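Local coordinates for intergenic-region protein (Escherichia coli CFT073, PDB 2WJ9) that probably inhibits type I restriction enzymes, helping incoming foreign DNA to escape host restriction, at residues 63-68 with 153-159; 98-104 with 162-166; 115-119 with 129-135; 137-142 with 176-180. One frame throughout, in Å; residues are numbered along the deposited sequence. Where two conformers were deposited one is given.

Interaction 1 of 4, residues 63-68 with 153-159; sequences HFGLIP and CYAMTVH
Phe-64 and His-159 form an offset stack where the 63-68 segment, which leads from helix 59-64 into a type I turn, packs on the first turns of helix 154-168, near the interface with the second subunit. The ring centroids lie 3.9 Å apart with the planes at 15°. CE1 of Phe-64 sits above the centre of the imidazole, 3.3 Å from CD2 of His-159. The same imidazole reaches the backbone one residue earlier: NE2 of His-159 donates to O of His-63 over 2.8 Å with an N-H...O angle of 170°. The oxygen is in the ring plane, but the nitrogen stands above the carbonyl plane and off its lone pairs. Stack and hydrogen bond together fix both tilt and rotation of the imidazole, and the bond places the proton on NE2.

The turn, from Phe-64 to Ile-67 and closed by the bond from Ile-67 N to Phe-64 O, brings Ile-67 down on the helix start. With CG1 beside the backbone N (chi1 -61°), its CD1 reaches CA of Met-156 at 3.7 Å, while CG1 rests on CB of Ala-155. Met-156, bent at chi2 and chi3, returns its CE to the edge of the Phe-64 ring, near the ring plane, at 4.0 Å. At the subunit interface, Leu-66 and Ala-155 pack on Tyr-154 of the second subunit. Cys-153, the N-cap residue of helix 154-168, is covalently linked through SG to a beta-mercaptoethanol, probably from the crystallisation liquor; that cysteine sulfur lies 3.9 Å from CD of Pro-68.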
loop_
_atom_site.group_PDB
_atom_site.type_symbol
_atom_site.label_atom_id
_atom_site.label_comp_id
_atom_site.label_asym_id
_atom_site.label_seq_id
_atom_site.Cartn_x
_atom_site.Cartn_y
_atom_site.Cartn_z
ATOM N N HIS B 63 -0.932 -8.385 -15.127
ATOM C CA HIS B 63 -0.892 -7.725 -13.805
ATOM C C HIS B 63 0.487 -7.196 -13.383
ATOM O O HIS B 63 0.569 -6.332 -12.506
ATOM C CB HIS B 63 -1.444 -8.659 -12.718
ATOM C CG HIS B 63 -2.892 -9.007 -12.896
ATOM N ND1 HIS B 63 -3.914 -8.203 -12.434
ATOM C CD2 HIS B 63 -3.490 -10.062 -13.500
ATOM C CE1 HIS B 63 -5.076 -8.753 -12.742
ATOM N NE2 HIS B 63 -4.848 -9.880 -13.389
ATOM N N PHE B 64 1.550 -7.699 -14.007
ATOM C CA PHE B 64 2.928 -7.396 -13.571
ATOM C C PHE B 64 3.853 -6.925 -14.715
ATOM O O PHE B 64 5.033 -6.665 -14.481
ATOM C CB PHE B 64 3.559 -8.621 -12.869
ATOM C CG PHE B 64 2.836 -9.060 -11.611
ATOM C CD1 PHE B 64 3.282 -8.658 -10.354
ATOM C CD2 PHE B 64 1.716 -9.884 -11.685
ATOM C CE1 PHE B 64 2.627 -9.067 -9.193
ATOM C CE2 PHE B 64 1.048 -10.290 -10.533
ATOM C CZ PHE B 64 1.500 -9.889 -9.289
ATOM N N GLY B 65 3.320 -6.773 -15.929
ATOM C CA GLY B 65 4.150 -6.535 -17.122
ATOM C C GLY B 65 4.956 -5.234 -17.193
ATOM O O GLY B 65 5.800 -5.073 -18.081
ATOM N N LEU B 66 4.687 -4.294 -16.291
ATOM C CA LEU B 66 5.444 -3.040 -16.218
ATOM C C LEU B 66 6.709 -3.167 -15.364
ATOM O O LEU B 66 7.539 -2.256 -15.353
ATOM C CB LEU B 66 4.570 -1.907 -15.661
ATOM C CG LEU B 66 3.355 -1.486 -16.495
ATOM C CD1 LEU B 66 2.517 -0.464 -15.717
ATOM C CD2 LEU B 66 3.770 -0.941 -17.844
ATOM N N ILE B 67 6.863 -4.299 -14.677
ATOM C CA ILE B 67 7.923 -4.486 -13.688
ATOM C C ILE B 67 9.086 -5.270 -14.295
ATOM O O ILE B 67 8.870 -6.312 -14.906
ATOM C CB ILE B 67 7.385 -5.244 -12.439
ATOM C CG1 ILE B 67 6.254 -4.440 -11.765
ATOM C CG2 ILE B 67 8.531 -5.555 -11.448
ATOM C CD1 ILE B 67 5.373 -5.271 -10.813
ATOM N N PRO B 68 10.333 -4.790 -14.112
ATOM C CA PRO B 68 11.465 -5.550 -14.651
ATOM C C PRO B 68 11.511 -6.985 -14.128
ATOM O O PRO B 68 11.258 -7.223 -12.949
ATOM C CB PRO B 68 12.684 -4.755 -14.166
ATOM C CG PRO B 68 12.164 -3.354 -13.998
ATOM C CD PRO B 68 10.780 -3.552 -13.445
ATOM N N CYS B 153 11.043 -0.132 -8.715
ATOM C CA CYS B 153 9.847 -0.001 -9.549
ATOM C C CYS B 153 8.602 0.129 -8.659
ATOM O O CYS B 153 8.199 -0.821 -7.986
ATOM C CB CYS B 153 9.726 -1.210 -10.473
ATOM S SG CYS B 153 8.364 -1.076 -11.624
ATOM N N TYR B 154 7.982 1.306 -8.669
ATOM C CA TYR B 154 6.853 1.574 -7.770
ATOM C C TYR B 154 5.640 0.673 -8.037
ATOM O O TYR B 154 4.831 0.435 -7.144
ATOM C CB TYR B 154 6.445 3.054 -7.821
ATOM C CG TYR B 154 7.427 3.988 -7.142
ATOM C CD1 TYR B 154 7.349 4.240 -5.773
ATOM C CD2 TYR B 154 8.428 4.625 -7.869
ATOM C CE1 TYR B 154 8.251 5.094 -5.143
ATOM C CE2 TYR B 154 9.334 5.488 -7.243
ATOM C CZ TYR B 154 9.240 5.714 -5.880
ATOM O OH TYR B 154 10.135 6.577 -5.263
ATOM N N ALA B 155 5.508 0.170 -9.256
ATOM C CA ALA B 155 4.454 -0.811 -9.550
ATOM C C ALA B 155 4.602 -2.083 -8.691
ATOM O O ALA B 155 3.606 -2.673 -8.287
ATOM C CB ALA B 155 4.435 -1.164 -11.037
ATOM N N MET B 156 5.838 -2.489 -8.396
ATOM C CA MET B 156 6.080 -3.669 -7.543
ATOM C C MET B 156 5.721 -3.337 -6.088
ATOM O O MET B 156 5.090 -4.154 -5.391
ATOM C CB MET B 156 7.533 -4.154 -7.661
ATOM C CG MET B 156 7.839 -5.473 -6.937
ATOM S SD MET B 156 7.348 -7.024 -7.724
ATOM C CE MET B 156 5.592 -7.128 -7.356
ATOM N N THR B 157 6.121 -2.141 -5.650
ATOM C CA THR B 157 5.749 -1.597 -4.328
ATOM C C THR B 157 4.227 -1.610 -4.112
ATOM O O THR B 157 3.731 -2.003 -3.049
ATOM C CB THR B 157 6.275 -0.141 -4.125
ATOM O OG1 THR B 157 7.585 0.016 -4.693
ATOM C CG2 THR B 157 6.313 0.241 -2.638
ATOM N N VAL B 158 3.475 -1.175 -5.122
ATOM C CA VAL B 158 2.024 -1.186 -5.008
ATOM C C VAL B 158 1.440 -2.602 -4.844
ATOM O O VAL B 158 0.561 -2.801 -4.006
ATOM C CB VAL B 158 1.373 -0.432 -6.177
ATOM C CG1 VAL B 158 -0.134 -0.684 -6.217
ATOM C CG2 VAL B 158 1.705 1.065 -6.082
ATOM N N HIS B 159 1.941 -3.573 -5.606
ATOM C CA HIS B 159 1.580 -4.985 -5.391
ATOM C C HIS B 159 1.855 -5.433 -3.941
ATOM O O HIS B 159 1.034 -6.127 -3.330
ATOM C CB HIS B 159 2.284 -5.910 -6.399
ATOM C CG HIS B 159 1.508 -6.127 -7.664
ATOM N ND1 HIS B 159 0.254 -6.700 -7.678
ATOM C CD2 HIS B 159 1.807 -5.848 -8.957
ATOM C CE1 HIS B 159 -0.195 -6.749 -8.921
ATOM N NE2 HIS B 159 0.730 -6.245 -9.719
#

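Interaction 2 of 4, residues 98-104 with 162-166; sequences LNNGGAF and RLRDY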
loop_
_atom_site.group_PDB
_atom_site.type_symbol
_atom_site.label_atom_id
_atom_site.label_comp_id
_atom_site.label_asym_id
_atom_site.label_seq_id
_atom_site.Cartn_x
_atom_site.Cartn_y
_atom_site.Cartn_z
ATOM N N LEU B 98 -7.166 -9.716 -6.479
ATOM C CA LEU B 98 -7.772 -9.040 -5.322
ATOM C C LEU B 98 -8.602 -7.850 -5.832
ATOM O O LEU B 98 -8.262 -7.257 -6.851
ATOM C CB LEU B 98 -6.683 -8.569 -4.333
ATOM C CG LEU B 98 -5.954 -9.630 -3.472
ATOM C CD1 LEU B 98 -4.647 -9.080 -2.931
ATOM C CD2 LEU B 98 -6.833 -10.148 -2.334
ATOM N N ASN B 99 -9.667 -7.500 -5.117
ATOM C CA ASN B 99 -10.557 -6.385 -5.529
ATOM C C ASN B 99 -10.016 -4.973 -5.225
ATOM O O ASN B 99 -10.736 -3.967 -5.417
ATOM C CB ASN B 99 -11.963 -6.566 -4.943
ATOM C CG ASN B 99 -11.977 -6.608 -3.422
ATOM O OD1 ASN B 99 -10.963 -6.895 -2.791
ATOM N ND2 ASN B 99 -13.132 -6.335 -2.828
ATOM N N ASN B 100 -8.782 -4.898 -4.722
ATOM C CA ASN B 100 -8.048 -3.631 -4.619
ATOM C C ASN B 100 -6.983 -3.463 -5.719
ATOM O O ASN B 100 -6.201 -2.517 -5.684
ATOM C CB ASN B 100 -7.417 -3.473 -3.235
ATOM C CG ASN B 100 -6.350 -4.528 -2.939
ATOM O OD1 ASN B 100 -6.133 -5.461 -3.726
ATOM N ND2 ASN B 100 -5.676 -4.374 -1.800
ATOM N N GLY B 101 -6.973 -4.382 -6.684
ATOM C CA GLY B 101 -5.997 -4.401 -7.779
ATOM C C GLY B 101 -4.796 -5.313 -7.564
ATOM O O GLY B 101 -3.958 -5.460 -8.448
ATOM N N GLY B 102 -4.720 -5.938 -6.396
ATOM C CA GLY B 102 -3.622 -6.854 -6.092
ATOM C C GLY B 102 -3.763 -8.193 -6.780
ATOM O O GLY B 102 -4.771 -8.482 -7.428
ATOM N N ALA B 103 -2.738 -9.025 -6.650
ATOM C CA ALA B 103 -2.752 -10.359 -7.245
ATOM C C ALA B 103 -1.667 -11.205 -6.577
ATOM O O ALA B 103 -0.649 -10.668 -6.110
ATOM C CB ALA B 103 -2.529 -10.279 -8.768
ATOM N N PHE B 104 -1.889 -12.513 -6.521
ATOM C CA PHE B 104 -0.933 -13.427 -5.879
ATOM C C PHE B 104 -1.127 -14.886 -6.318
ATOM O O PHE B 104 -1.996 -15.206 -7.128
ATOM C CB PHE B 104 -0.996 -13.284 -4.349
ATOM C CG PHE B 104 -2.281 -13.759 -3.729
ATOM C CD1 PHE B 104 -2.363 -15.009 -3.143
ATOM C CD2 PHE B 104 -3.411 -12.946 -3.717
ATOM C CE1 PHE B 104 -3.542 -15.454 -2.553
ATOM C CE2 PHE B 104 -4.597 -13.386 -3.128
ATOM C CZ PHE B 104 -4.662 -14.633 -2.546
ATOM N N ARG B 162 -0.778 -3.786 -1.599
ATOM C CA ARG B 162 -2.118 -4.339 -1.841
ATOM C C ARG B 162 -2.297 -5.736 -1.227
ATOM O O ARG B 162 -3.310 -6.016 -0.584
ATOM C CB ARG B 162 -2.444 -4.318 -3.335
ATOM C CG ARG B 162 -2.772 -2.903 -3.812
ATOM C CD ARG B 162 -2.909 -2.791 -5.309
ATOM N NE ARG B 162 -3.403 -1.465 -5.680
ATOM C CZ ARG B 162 -3.493 -1.006 -6.922
ATOM N NH1 ARG B 162 -3.106 -1.752 -7.951
ATOM N NH2 ARG B 162 -3.976 0.215 -7.127
ATOM N N LEU B 163 -1.305 -6.595 -1.408
ATOM C CA LEU B 163 -1.313 -7.920 -0.761
ATOM C C LEU B 163 -1.147 -7.832 0.763
ATOM O O LEU B 163 -1.775 -8.602 1.505
ATOM C CB LEU B 163 -0.243 -8.831 -1.373
ATOM C CG LEU B 163 -0.207 -10.288 -0.884
ATOM C CD1 LEU B 163 -1.518 -11.016 -1.195
ATOM C CD2 LEU B 163 1.003 -11.016 -1.496
ATOM N N ARG B 164 -0.299 -6.913 1.230
ATOM C CA ARG B 164 -0.138 -6.662 2.662
ATOM C C ARG B 164 -1.482 -6.342 3.324
ATOM O O ARG B 164 -1.770 -6.843 4.399
ATOM C CB ARG B 164 0.891 -5.541 2.917
ATOM C CG ARG B 164 1.086 -5.104 4.379
ATOM C CD ARG B 164 2.197 -4.038 4.428
ATOM N NE ARG B 164 2.405 -3.376 5.719
ATOM C CZ ARG B 164 2.000 -2.148 6.049
ATOM N NH1 ARG B 164 1.302 -1.395 5.204
ATOM N NH2 ARG B 164 2.296 -1.666 7.248
ATOM N N ASP B 165 -2.314 -5.523 2.672
ATOM C CA ASP B 165 -3.650 -5.214 3.221
ATOM C C ASP B 165 -4.539 -6.457 3.354
ATOM O O ASP B 165 -5.234 -6.616 4.353
ATOM C CB ASP B 165 -4.380 -4.172 2.362
ATOM C CG ASP B 165 -3.977 -2.744 2.676
ATOM O OD1 ASP B 165 -3.093 -2.511 3.537
ATOM O OD2 ASP B 165 -4.574 -1.833 2.055
ATOM N N TYR B 166 -4.512 -7.326 2.349
ATOM C CA TYR B 166 -5.221 -8.610 2.411
ATOM C C TYR B 166 -4.718 -9.473 3.581
ATOM O O TYR B 166 -5.527 -10.097 4.295
ATOM C CB TYR B 166 -5.080 -9.357 1.081
ATOM C CG TYR B 166 -5.873 -10.642 0.991
ATOM C CD1 TYR B 166 -7.263 -10.635 1.040
ATOM C CD2 TYR B 166 -5.237 -11.869 0.827
ATOM C CE1 TYR B 166 -7.991 -11.809 0.945
ATOM C CE2 TYR B 166 -5.957 -13.043 0.737
ATOM C CZ TYR B 166 -7.337 -13.011 0.792
ATOM O OH TYR B 166 -8.070 -14.180 0.701
HETATM O O HOH W 1 -5.852 -1.955 -0.319
HETATM O O HOH W 2 -1.057 -3.808 -7.859
#
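An Asx turn in the connection between antiparallel strands 93-98 and 103-107 presses against helix 154-168. OD1 of Asn-100 accepts from N of Gly-102 at 3.1 Å, inside a tight hairpin connection whose type I turn runs from Leu-98 to Gly-101. The other end of the same amide crosses to the helix: ND2 of Asn-100 donates to O of Arg-162 over 3.1 Å, with the acceptor in the amide plane. Its second partner is a water, which in turn donates to OD2 of Asp-165. That carboxylate also forms a salt bridge with Arg-164 of the second subunit.

Arg-162 runs extended from CG to NE, antiparallel to the Asn-100 side chain, and lays one guanidinium face over O of Asn-100. NE is 3.0 Å from that oxygen, but the angle is too poor for a hydrogen bond. NH1 instead reaches O of Ser-35 and a second water, which bonds weakly to O of Gly-101. Close by, Gly-102 lets the backbone approach, its CA 5.2 Å from CA of Arg-162.

Beside these polar contacts, CD2 of Leu-98 makes a CH-pi contact over one face of Tyr-166, 3.6 Å from the ring centroid. Leu-163, CG anti to the backbone N (chi1 -175°), brings CD1 to 3.7 Å from CD2 of Phe-104. With both ends of its amide engaged, Asn-100 has a fixed flip, and the guanidinium dipped over a carbonyl oxygen probably gains some electrostatic stabilisation without a direct bond.

Interaction 3 of 4, residues 115-119 with 129-135; sequences ETWVL and EMSPEAA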
loop_
_atom_site.group_PDB
_atom_site.type_symbol
_atom_site.label_atom_id
_atom_site.label_comp_id
_atom_site.label_asym_id
_atom_site.label_seq_id
_atom_site.Cartn_x
_atom_site.Cartn_y
_atom_site.Cartn_z
ATOM N N GLU B 115 -5.027 -29.699 7.330
ATOM C CA GLU B 115 -3.681 -29.678 6.757
ATOM C C GLU B 115 -2.988 -28.357 7.082
ATOM O O GLU B 115 -3.539 -27.284 6.827
ATOM C CB GLU B 115 -3.739 -29.877 5.239
ATOM C CG GLU B 115 -2.425 -30.378 4.621
ATOM C CD GLU B 115 -2.337 -30.147 3.117
ATOM O OE1 GLU B 115 -1.260 -30.429 2.546
ATOM O OE2 GLU B 115 -3.328 -29.681 2.505
ATOM N N THR B 116 -1.784 -28.442 7.644
ATOM C CA THR B 116 -1.026 -27.254 8.053
ATOM C C THR B 116 0.468 -27.426 7.764
ATOM O O THR B 116 0.992 -28.538 7.843
ATOM C CB THR B 116 -1.230 -26.954 9.556
ATOM O OG1 THR B 116 -0.616 -25.705 9.889
ATOM C CG2 THR B 116 -0.630 -28.036 10.407
ATOM N N TRP B 117 1.138 -26.325 7.423
ATOM C CA TRP B 117 2.584 -26.328 7.172
ATOM C C TRP B 117 3.346 -25.561 8.251
ATOM O O TRP B 117 2.859 -24.564 8.778
ATOM C CB TRP B 117 2.917 -25.694 5.817
ATOM C CG TRP B 117 2.414 -26.423 4.605
ATOM C CD1 TRP B 117 1.921 -27.698 4.540
ATOM C CD2 TRP B 117 2.396 -25.917 3.265
ATOM N NE1 TRP B 117 1.580 -28.007 3.241
ATOM C CE2 TRP B 117 1.861 -26.931 2.440
ATOM C CE3 TRP B 117 2.766 -24.699 2.686
ATOM C CZ2 TRP B 117 1.691 -26.759 1.061
ATOM C CZ3 TRP B 117 2.598 -24.528 1.314
ATOM C CH2 TRP B 117 2.063 -25.551 0.520
ATOM N N VAL B 118 4.554 -26.022 8.556
ATOM C CA VAL B 118 5.461 -25.297 9.443
ATOM C C VAL B 118 6.547 -24.599 8.630
ATOM O O VAL B 118 7.236 -25.236 7.827
ATOM C CB VAL B 118 6.141 -26.242 10.453
ATOM C CG1 VAL B 118 7.067 -25.452 11.381
ATOM C CG2 VAL B 118 5.094 -27.008 11.253
ATOM N N LEU B 119 6.682 -23.289 8.839
ATOM C CA LEU B 119 7.673 -22.469 8.145
ATOM C C LEU B 119 8.696 -21.933 9.139
ATOM O O LEU B 119 8.387 -21.757 10.318
ATOM C CB LEU B 119 6.994 -21.296 7.428
ATOM C CG LEU B 119 6.261 -21.603 6.116
ATOM C CD1 LEU B 119 5.104 -22.556 6.326
ATOM C CD2 LEU B 119 5.777 -20.308 5.470
ATOM N N GLU B 129 3.301 -21.867 12.278
ATOM C CA GLU B 129 2.436 -22.896 11.713
ATOM C C GLU B 129 1.229 -22.220 11.054
ATOM O O GLU B 129 0.607 -21.350 11.652
ATOM C CB GLU B 129 1.987 -23.851 12.816
ATOM C CG GLU B 129 1.356 -25.141 12.325
ATOM C CD GLU B 129 1.170 -26.168 13.428
ATOM O OE1 GLU B 129 1.611 -25.926 14.580
ATOM O OE2 GLU B 129 0.571 -27.227 13.145
ATOM N N MET B 130 0.910 -22.614 9.825
ATOM C CA MET B 130 -0.176 -21.972 9.081
ATOM C C MET B 130 -0.700 -22.831 7.923
ATOM O O MET B 130 -0.067 -23.802 7.513
ATOM C CB MET B 130 0.274 -20.589 8.563
ATOM C CG MET B 130 1.327 -20.612 7.437
ATOM S SD MET B 130 2.055 -18.984 7.100
ATOM C CE MET B 130 3.247 -18.951 8.441
ATOM N N SER B 131 -1.861 -22.449 7.394
ATOM C CA SER B 131 -2.456 -23.137 6.243
ATOM C C SER B 131 -1.583 -22.991 4.994
ATOM O O SER B 131 -0.792 -22.045 4.892
ATOM C CB SER B 131 -3.858 -22.595 5.945
ATOM O OG SER B 131 -3.813 -21.237 5.536
ATOM N N PRO B 132 -1.695 -23.942 4.049
ATOM C CA PRO B 132 -1.063 -23.734 2.739
ATOM C C PRO B 132 -1.382 -22.376 2.086
ATOM O O PRO B 132 -0.454 -21.733 1.568
ATOM C CB PRO B 132 -1.588 -24.913 1.917
ATOM C CG PRO B 132 -1.760 -26.004 2.940
ATOM C CD PRO B 132 -2.311 -25.283 4.144
ATOM N N GLU B 133 -2.645 -21.933 2.122
ATOM C CA GLU B 133 -3.004 -20.592 1.584
ATOM C C GLU B 133 -2.164 -19.490 2.218
ATOM O O GLU B 133 -1.592 -18.649 1.512
ATOM C CB GLU B 133 -4.504 -20.198 1.752
ATOM C CG GLU B 133 -4.908 -18.971 0.825
ATOM C CD GLU B 133 -5.958 -17.965 1.375
ATOM O OE1 GLU B 133 -6.410 -18.072 2.532
ATOM O OE2 GLU B 133 -6.337 -17.025 0.606
ATOM N N ALA B 134 -2.117 -19.474 3.550
ATOM C CA ALA B 134 -1.389 -18.425 4.275
ATOM C C ALA B 134 0.119 -18.436 3.977
ATOM O O ALA B 134 0.738 -17.377 3.826
ATOM C CB ALA B 134 -1.647 -18.523 5.773
ATOM N N ALA B 135 0.703 -19.634 3.895
ATOM C CA ALA B 135 2.101 -19.787 3.466
ATOM C C ALA B 135 2.379 -19.141 2.101
ATOM O O ALA B 135 3.374 -18.429 1.929
ATOM C CB ALA B 135 2.481 -21.262 3.437
#
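One face of the Trp-117 indole is covered by the ring of Pro-132, where a beta hairpin passes into the first turn of helix 132-151. CB of Pro-132 lies 3.9 Å from the centroid of the six-membered ring and 12° off its normal, a CH-pi contact, and CG sits over CE2 toward the rim. Ala-135, one turn further along, sets CB 3.5 Å from CE3 of Trp-117 in an oblique approach. With CG beside the backbone N (chi1 -65°), the indole lies against both Pro-132 and Ala-135. Pro-107 of strand 103-107 touches both Trp-117 and Pro-132.

The hairpin pairs strands 117-121 and 126-130. Trp-117 and Met-130 form an antiparallel hydrogen-bonded pair, with Trp-117 N giving to Met-130 O at 2.8 Å and Met-130 N to Trp-117 O at 2.9 Å. Val-118 and Glu-129 make the adjacent non-hydrogen-bonded pair. A weak bond from OG1 of Thr-116 gives Met-130 O a second donor. On the face that carries Trp-117 and Met-130, CD2 of Leu-119 meets both CE of Met-130 and CB of Ala-135.

The chain turns from strand to helix at Ser-131, the N-cap, whose hydroxyl also bonds Glu-172 in the loop before helix 173-180. Its OG accepts from N of Ala-134 over 3.2 Å, with an N-H...O angle of 163°.

Interaction 4 of 4, residues 137-142 with 176-180; sequences IAACLM and IMRII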
loop_
_atom_site.group_PDB
_atom_site.type_symbol
_atom_site.label_atom_id
_atom_site.label_comp_id
_atom_site.label_asym_id
_atom_site.label_seq_id
_atom_site.Cartn_x
_atom_site.Cartn_y
_atom_site.Cartn_z
ATOM N N ILE B 137 0.631 -16.716 0.656
ATOM C CA ILE B 137 0.544 -15.260 0.846
ATOM C C ILE B 137 1.882 -14.722 1.388
ATOM O O ILE B 137 2.436 -13.755 0.857
ATOM C CB ILE B 137 -0.640 -14.878 1.763
ATOM C CG1 ILE B 137 -1.979 -15.181 1.060
ATOM C CG2 ILE B 137 -0.550 -13.416 2.156
ATOM C CD1 ILE B 137 -3.203 -15.077 1.964
ATOM N N ALA B 138 2.416 -15.397 2.405
ATOM C CA ALA B 138 3.710 -15.053 3.009
ATOM C C ALA B 138 4.863 -15.075 2.001
ATOM O O ALA B 138 5.655 -14.122 1.941
ATOM C CB ALA B 138 4.010 -15.983 4.182
ATOM N N ALA B 139 4.956 -16.135 1.201
ATOM C CA ALA B 139 5.996 -16.221 0.170
ATOM C C ALA B 139 5.900 -15.084 -0.868
ATOM O O ALA B 139 6.920 -14.527 -1.299
ATOM C CB ALA B 139 5.968 -17.578 -0.514
ATOM N N CYS B 140 4.681 -14.757 -1.283
ATOM C CA CYS B 140 4.477 -13.654 -2.226
ATOM C C CYS B 140 4.854 -12.280 -1.640
ATOM O O CYS B 140 5.451 -11.440 -2.329
ATOM C CB CYS B 140 3.032 -13.646 -2.742
ATOM S SG CYS B 140 2.588 -15.057 -3.820
ATOM N N LEU B 141 4.498 -12.042 -0.384
ATOM C CA LEU B 141 4.904 -10.795 0.284
ATOM C C LEU B 141 6.420 -10.596 0.283
ATOM O O LEU B 141 6.902 -9.506 -0.029
ATOM C CB LEU B 141 4.353 -10.725 1.710
ATOM C CG LEU B 141 2.837 -10.510 1.795
ATOM C CD1 LEU B 141 2.322 -10.760 3.218
ATOM C CD2 LEU B 141 2.449 -9.087 1.293
ATOM N N MET B 142 7.160 -11.642 0.646
ATOM C CA MET B 142 8.626 -11.599 0.677
ATOM C C MET B 142 9.186 -11.338 -0.720
ATOM O O MET B 142 10.124 -10.547 -0.897
ATOM C CB MET B 142 9.179 -12.930 1.204
ATOM C CG MET B 142 8.769 -13.260 2.630
ATOM S SD MET B 142 9.438 -12.099 3.833
ATOM C CE MET B 142 11.152 -12.616 3.952
ATOM N N ILE B 176 1.311 -14.927 9.503
ATOM C CA ILE B 176 1.906 -14.359 8.284
ATOM C C ILE B 176 2.897 -13.246 8.640
ATOM O O ILE B 176 4.015 -13.223 8.133
ATOM C CB ILE B 176 0.826 -13.802 7.324
ATOM C CG1 ILE B 176 -0.064 -14.928 6.796
ATOM C CG2 ILE B 176 1.472 -13.015 6.149
ATOM C CD1 ILE B 176 -1.373 -14.449 6.151
ATOM N N MET B 177 2.487 -12.341 9.527
ATOM C CA MET B 177 3.324 -11.202 9.906
ATOM C C MET B 177 4.529 -11.650 10.724
ATOM O O MET B 177 5.581 -11.022 10.673
ATOM C CB MET B 177 2.518 -10.168 10.691
ATOM C CG MET B 177 1.514 -9.425 9.831
ATOM S SD MET B 177 2.334 -8.371 8.614
ATOM C CE MET B 177 1.141 -8.398 7.303
ATOM N N ARG B 178 4.374 -12.742 11.468
ATOM C CA ARG B 178 5.476 -13.298 12.265
ATOM C C ARG B 178 6.591 -13.825 11.365
ATOM O O ARG B 178 7.773 -13.579 11.611
ATOM C CB ARG B 178 4.963 -14.410 13.190
ATOM C CG ARG B 178 6.034 -15.285 13.825
ATOM C CD ARG B 178 5.446 -16.086 14.991
ATOM N NE ARG B 178 6.430 -16.934 15.652
ATOM C CZ ARG B 178 7.373 -16.503 16.486
ATOM N NH1 ARG B 178 7.491 -15.208 16.773
ATOM N NH2 ARG B 178 8.211 -17.376 17.035
ATOM N N ILE B 179 6.206 -14.553 10.322
ATOM C CA ILE B 179 7.184 -15.193 9.450
ATOM C C ILE B 179 7.930 -14.181 8.575
ATOM O O ILE B 179 9.113 -14.367 8.294
ATOM C CB ILE B 179 6.548 -16.342 8.608
ATOM C CG1 ILE B 179 7.612 -17.360 8.178
ATOM C CG2 ILE B 179 5.808 -15.794 7.409
ATOM C CD1 ILE B 179 8.159 -18.205 9.323
ATOM N N ILE B 180 7.260 -13.105 8.168
ATOM C CA ILE B 180 7.888 -12.110 7.289
ATOM C C ILE B 180 8.553 -10.957 8.045
ATOM O O ILE B 180 9.151 -10.082 7.418
ATOM C CB ILE B 180 6.884 -11.517 6.257
ATOM C CG1 ILE B 180 5.812 -10.656 6.931
ATOM C CG2 ILE B 180 6.236 -12.629 5.450
ATOM C CD1 ILE B 180 5.045 -9.779 5.953
#
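Leu-141 touches two isoleucines with a single methyl: its CD1 lies 4.0 Å from CD1 of Ile-180 and 3.8 Å from CG2 of Ile-176. With CG1 of Ile-180 between the backbone N and the carbonyl carbon (chi1 68°), that branch heads for Leu-141, and CG2 turns to Met-142 and Ala-138. In one of the two conformers of Met-142, and so less certainly, a side chain bent at chi2 and chi3 puts SD 3.6 Å from CB of Ile-180 and as near its CG2.

Ala-138 takes the place of closest backbone approach, its CA 5.6 Å from CA of Ile-176, and its CB meets CG2 of Ile-179 at 3.7 Å. CG2 of Ile-137 rests on CD1 of Ile-176.

This is helix-on-helix packing of apolar side chains, with no hydrogen bond across: the axes of segments 137-142 and 176-180, parts of helices 132-151 and 173-180, approach to 9.7 Å and cross at -42°. The small Ala-138 lies among the bulkier isoleucines.

Further out, helix 154-168 packs on helix 132-151, with Tyr-160 and Leu-163 against Leu-141 and Tyr-166 against Ile-137. O of Ile-179 accepts from Asn-121 and Asn-124 of the hairpin 117-130. Thr-41 of the second subunit packs on Ile-180.

Helices 132-151, 154-168 and 173-180 follow one another in the chain and connect all four contacts. Interactions 1 and 2 share helix 154-168, their centres about 13 Å apart; His-159 and Phe-64 reach the 101-103 backbone, with ND1 of His-159 3.9 Å from N of Ala-103. Interaction 2 continues into interaction 4 through Leu-163, whose CD2 is 3.5 Å from CB of Cys-140. Interactions 3 and 4 both use helix 132-151, their centres about 11 Å apart, whereas interactions 1 and 3 lie on opposite sides of the chain's centre, about 27 Å between centres. Interactions 1, 2 and 4 also touch the second subunit; a beta-mercaptoethanol, probably from the crystallisation liquor, is bonded to Cys-153 beside interaction 1.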